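Local coordinates for beta-lactamase-like protein (Novosphingobium pentaromativorans US6-1, PDB 6AUF) that probably hydrolyses beta-lactam antibiotics with zinc ions, as expected of a B3-type metallo-beta-lactamase, at residues T202-T214 / I239-H251. Numbering follows the deposited sequence.
Sequences TCRMIAYADSATT and IAQLPCDILVTPH. With ZN (zinc ion), chain B.
Ala-207 lies opposite Leu-247 where strands 203-208 and 246-248 run parallel, the two strands of a beta-alpha-beta crossover in the metallo-beta-lactamase fold. The Val-248 amide donates a hydrogen bond to Ala-207 O at 2.8 Å, and Ala-207 N donates one to Ile-246 O.

The tight part lies at the middle of the strands. On one face the branched side chains of Ile-206 and Ile-246, a shape that suits extended backbone, run alongside one another in the same direction, CG1 of the first against CB of the second; Ile-206 CG2 also reaches Val-248 CG2. The other face carries Leu-247 and Ala-207, whose small CB sits 3.8 Å from Cys-244 SG, disulfide-bonded to Cys-273 of helix 272-292. Just beyond the strand, Ala-209 CB meets Leu-247 CD1, Leu-242 CD1 and Ile-239 CG2, the last from the connecting helix 226-241.

The end at Pro-243 is more open to solvent and more loosely packed, Met-205 CG lying 4.1 Å from Pro-243 CB and Arg-204 passing Asp-245 nearly at right angles, without a salt bridge. Polarity suits this margin: Asp-245, with chi1 -74° setting CG beside its own backbone N, offers the anti lone pair of OD2 to Met-205 N in a nearly straight hydrogen bond (177°).

At the zinc end, the Tyr-208 ring crosses Pro-250, its hydroxyl hydrogen-bonded to Asp-76, while Asp-210 OD1 hydrogen-bonds ND1 of the zinc ligand His-107 and probably orients it. One water joins Ser-211 OG to His-251 N, and the His-251 imidazole, sharing its zinc with Asp-111 and His-112, binds the metal through NE2 at 2.0 Å.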
loop_
_atom_site.group_PDB
_atom_site.type_symbol
_atom_site.label_atom_id
_atom_site.label_comp_id
_atom_site.label_asym_id
_atom_site.label_seq_id
_atom_site.Cartn_x
_atom_site.Cartn_y
_atom_site.Cartn_z
ATOM N N THR A 202 24.830 3.219 -3.398
ATOM C CA THR A 202 24.105 2.535 -4.459
ATOM C C THR A 202 22.636 2.859 -4.240
ATOM O O THR A 202 22.106 2.639 -3.146
ATOM C CB THR A 202 24.343 1.026 -4.429
ATOM O OG1 THR A 202 25.563 0.713 -5.108
ATOM C CG2 THR A 202 23.213 0.301 -5.101
ATOM N N CYS A 203 21.993 3.413 -5.256
ATOM C CA CYS A 203 20.640 3.926 -5.120
ATOM C C CYS A 203 19.691 3.086 -5.950
ATOM O O CYS A 203 20.048 2.602 -7.027
ATOM C CB CYS A 203 20.560 5.387 -5.549
ATOM S SG CYS A 203 21.557 6.505 -4.528
ATOM N N ARG A 204 18.489 2.903 -5.426
ATOM C CA ARG A 204 17.464 2.098 -6.053
ATOM C C ARG A 204 16.145 2.825 -5.889
ATOM O O ARG A 204 15.923 3.519 -4.892
ATOM C CB ARG A 204 17.346 0.704 -5.421
ATOM C CG ARG A 204 18.641 -0.048 -5.313
ATOM C CD ARG A 204 19.221 -0.336 -6.677
ATOM N NE ARG A 204 20.100 -1.490 -6.585
ATOM C CZ ARG A 204 21.033 -1.799 -7.472
ATOM N NH1 ARG A 204 21.218 -1.020 -8.531
ATOM N NH2 ARG A 204 21.780 -2.883 -7.290
ATOM N N MET A 205 15.271 2.657 -6.868
ATOM C CA MET A 205 13.926 3.175 -6.753
ATOM C C MET A 205 13.050 2.121 -6.097
ATOM O O MET A 205 12.998 0.976 -6.552
ATOM C CB MET A 205 13.377 3.557 -8.120
ATOM C CG MET A 205 14.169 4.639 -8.783
ATOM S SD MET A 205 14.087 6.174 -7.851
ATOM C CE MET A 205 12.310 6.423 -7.745
ATOM N N ILE A 206 12.396 2.501 -5.033
ATOM C CA ILE A 206 11.402 1.661 -4.388
ATOM C C ILE A 206 10.024 2.036 -4.917
ATOM O O ILE A 206 9.703 3.215 -5.129
ATOM C CB ILE A 206 11.505 1.802 -2.859
ATOM C CG1 ILE A 206 12.807 1.153 -2.392
ATOM C CG2 ILE A 206 10.315 1.158 -2.165
ATOM C CD1 ILE A 206 13.314 1.671 -1.105
ATOM N N ALA A 207 9.218 1.019 -5.182
ATOM C CA ALA A 207 7.845 1.191 -5.631
ATOM C C ALA A 207 6.945 0.456 -4.650
ATOM O O ALA A 207 6.974 -0.775 -4.582
ATOM C CB ALA A 207 7.660 0.666 -7.055
ATOM N N TYR A 208 6.171 1.214 -3.873
ATOM C CA TYR A 208 5.107 0.653 -3.046
ATOM C C TYR A 208 3.844 0.587 -3.913
ATOM O O TYR A 208 2.972 1.467 -3.892
ATOM C CB TYR A 208 4.927 1.490 -1.785
ATOM C CG TYR A 208 4.015 0.874 -0.743
ATOM C CD1 TYR A 208 4.171 -0.458 -0.346
ATOM C CD2 TYR A 208 3.005 1.631 -0.138
ATOM C CE1 TYR A 208 3.332 -1.028 0.603
ATOM C CE2 TYR A 208 2.160 1.070 0.811
ATOM C CZ TYR A 208 2.330 -0.260 1.174
ATOM O OH TYR A 208 1.502 -0.817 2.113
ATOM N N ALA A 209 3.771 -0.472 -4.725
ATOM C CA ALA A 209 2.671 -0.632 -5.671
ATOM C C ALA A 209 1.495 -1.273 -4.955
ATOM O O ALA A 209 1.631 -2.350 -4.361
ATOM C CB ALA A 209 3.086 -1.475 -6.875
ATOM N N ASP A 210 0.353 -0.596 -5.003
ATOM C CA ASP A 210 -0.857 -1.005 -4.309
ATOM C C ASP A 210 -1.308 -2.396 -4.741
ATOM O O ASP A 210 -0.926 -2.900 -5.803
ATOM C CB ASP A 210 -1.966 -0.001 -4.593
ATOM C CG ASP A 210 -3.116 -0.133 -3.645
ATOM O OD1 ASP A 210 -3.040 -0.968 -2.706
ATOM O OD2 ASP A 210 -4.092 0.619 -3.837
ATOM N N SER A 211 -2.143 -3.020 -3.900
ATOM C CA SER A 211 -2.886 -4.201 -4.332
ATOM C C SER A 211 -3.494 -3.942 -5.705
ATOM O O SER A 211 -3.959 -2.835 -5.991
ATOM C CB SER A 211 -4.000 -4.534 -3.338
ATOM O OG SER A 211 -3.560 -4.343 -2.011
ATOM N N ALA A 212 -3.499 -4.965 -6.560
ATOM C CA ALA A 212 -3.972 -4.781 -7.929
ATOM C C ALA A 212 -5.063 -5.782 -8.295
ATOM O O ALA A 212 -5.335 -5.995 -9.485
ATOM C CB ALA A 212 -2.813 -4.865 -8.924
ATOM N N THR A 213 -5.699 -6.379 -7.294
ATOM C CA THR A 213 -6.670 -7.439 -7.516
ATOM C C THR A 213 -8.025 -6.835 -7.847
ATOM O O THR A 213 -8.500 -5.944 -7.137
ATOM C CB THR A 213 -6.763 -8.322 -6.267
ATOM O OG1 THR A 213 -7.029 -7.496 -5.123
ATOM C CG2 THR A 213 -5.442 -9.057 -6.032
ATOM N N THR A 214 -8.642 -7.309 -8.931
ATOM C CA THR A 214 -9.981 -6.865 -9.333
ATOM C C THR A 214 -11.001 -7.831 -8.753
ATOM O O THR A 214 -11.287 -8.879 -9.342
ATOM C CB THR A 214 -10.110 -6.809 -10.848
ATOM O OG1 THR A 214 -9.724 -8.076 -11.396
ATOM C CG2 THR A 214 -9.254 -5.679 -11.444
ATOM N N ILE A 239 0.897 1.167 -12.987
ATOM C CA ILE A 239 1.639 0.280 -12.106
ATOM C C ILE A 239 2.806 -0.339 -12.862
ATOM O O ILE A 239 3.934 -0.424 -12.347
ATOM C CB ILE A 239 0.706 -0.794 -11.514
ATOM C CG1 ILE A 239 -0.144 -0.225 -10.391
ATOM C CG2 ILE A 239 1.513 -1.987 -10.991
ATOM C CD1 ILE A 239 -1.212 -1.197 -9.939
ATOM N N ALA A 240 2.556 -0.755 -14.106
ATOM C CA ALA A 240 3.558 -1.489 -14.861
ATOM C C ALA A 240 4.746 -0.615 -15.223
ATOM O O ALA A 240 5.836 -1.146 -15.489
ATOM C CB ALA A 240 2.934 -2.077 -16.128
ATOM N N GLN A 241 4.565 0.704 -15.204
ATOM C CA GLN A 241 5.577 1.645 -15.648
ATOM C C GLN A 241 6.218 2.420 -14.511
ATOM O O GLN A 241 7.047 3.298 -14.777
ATOM C CB GLN A 241 4.968 2.627 -16.660
ATOM C CG GLN A 241 4.994 2.099 -18.074
ATOM C CD GLN A 241 3.755 2.462 -18.822
ATOM O OE1 GLN A 241 2.815 1.660 -18.912
ATOM N NE2 GLN A 241 3.725 3.683 -19.360
ATOM N N LEU A 242 5.841 2.143 -13.268
ATOM C CA LEU A 242 6.503 2.757 -12.120
ATOM C C LEU A 242 8.011 2.530 -12.195
ATOM O O LEU A 242 8.452 1.433 -12.570
ATOM C CB LEU A 242 5.976 2.157 -10.813
ATOM C CG LEU A 242 4.479 2.228 -10.540
ATOM C CD1 LEU A 242 4.129 1.581 -9.206
ATOM C CD2 LEU A 242 4.008 3.706 -10.603
ATOM N N PRO A 243 8.829 3.523 -11.847
ATOM C CA PRO A 243 10.236 3.232 -11.541
ATOM C C PRO A 243 10.277 2.267 -10.369
ATOM O O PRO A 243 9.679 2.517 -9.320
ATOM C CB PRO A 243 10.823 4.603 -11.196
ATOM C CG PRO A 243 9.655 5.430 -10.800
ATOM C CD PRO A 243 8.473 4.923 -11.567
ATOM N N CYS A 244 10.948 1.129 -10.569
ATOM C CA CYS A 244 10.682 -0.023 -9.722
ATOM C C CYS A 244 11.890 -0.960 -9.677
ATOM O O CYS A 244 11.909 -2.029 -10.274
ATOM C CB CYS A 244 9.444 -0.755 -10.243
ATOM S SG CYS A 244 8.826 -2.175 -9.321
ATOM N N ASP A 245 12.938 -0.550 -8.959
ATOM C CA ASP A 245 14.021 -1.478 -8.635
ATOM C C ASP A 245 13.588 -2.477 -7.571
ATOM O O ASP A 245 13.905 -3.673 -7.660
ATOM C CB ASP A 245 15.244 -0.709 -8.156
ATOM C CG ASP A 245 15.966 -0.013 -9.278
ATOM O OD1 ASP A 245 16.375 -0.698 -10.246
ATOM O OD2 ASP A 245 16.127 1.221 -9.179
ATOM N N ILE A 246 12.867 -2.008 -6.556
ATOM C CA ILE A 246 12.465 -2.845 -5.432
ATOM C C ILE A 246 10.958 -2.732 -5.275
ATOM O O ILE A 246 10.449 -1.684 -4.859
ATOM C CB ILE A 246 13.182 -2.447 -4.133
ATOM C CG1 ILE A 246 14.676 -2.725 -4.258
ATOM C CG2 ILE A 246 12.574 -3.182 -2.954
ATOM C CD1 ILE A 246 15.481 -2.083 -3.166
ATOM N N LEU A 247 10.249 -3.809 -5.581
ATOM C CA LEU A 247 8.805 -3.830 -5.430
ATOM C C LEU A 247 8.408 -4.112 -3.985
ATOM O O LEU A 247 8.966 -4.996 -3.334
ATOM C CB LEU A 247 8.194 -4.890 -6.347
ATOM C CG LEU A 247 6.689 -5.056 -6.176
ATOM C CD1 LEU A 247 6.002 -3.763 -6.607
ATOM C CD2 LEU A 247 6.190 -6.239 -6.973
ATOM N N VAL A 248 7.428 -3.363 -3.485
ATOM C CA VAL A 248 6.845 -3.616 -2.173
ATOM C C VAL A 248 5.336 -3.456 -2.298
ATOM O O VAL A 248 4.862 -2.539 -2.972
ATOM C CB VAL A 248 7.431 -2.678 -1.089
ATOM C CG1 VAL A 248 7.006 -3.130 0.307
ATOM C CG2 VAL A 248 8.944 -2.624 -1.190
ATOM N N THR A 249 4.581 -4.352 -1.658
ATOM C CA THR A 249 3.135 -4.410 -1.789
ATOM C C THR A 249 2.437 -4.355 -0.439
ATOM O O THR A 249 2.903 -4.948 0.534
ATOM C CB THR A 249 2.691 -5.687 -2.511
ATOM O OG1 THR A 249 3.267 -6.833 -1.860
ATOM C CG2 THR A 249 3.083 -5.640 -3.995
ATOM N N PRO A 250 1.287 -3.690 -0.373
ATOM C CA PRO A 250 0.538 -3.625 0.894
ATOM C C PRO A 250 0.279 -4.978 1.533
ATOM O O PRO A 250 0.178 -5.066 2.762
ATOM C CB PRO A 250 -0.760 -2.928 0.468
ATOM C CG PRO A 250 -0.301 -2.013 -0.620
ATOM C CD PRO A 250 0.714 -2.806 -1.402
ATOM N N HIS A 251 0.129 -6.028 0.743
ATOM C CA HIS A 251 0.160 -7.381 1.268
ATOM C C HIS A 251 1.517 -7.942 0.915
ATOM O O HIS A 251 1.807 -8.126 -0.282
ATOM C CB HIS A 251 -0.943 -8.260 0.675
ATOM C CG HIS A 251 -2.316 -7.914 1.147
ATOM N ND1 HIS A 251 -2.939 -8.590 2.174
ATOM C CD2 HIS A 251 -3.190 -6.965 0.731
ATOM C CE1 HIS A 251 -4.136 -8.067 2.376
ATOM N NE2 HIS A 251 -4.314 -7.083 1.511
HETATM ZN ZN ZN B . -5.676 -5.624 1.353
HETATM O O HOH W 1 -1.046 -6.040 -1.886
#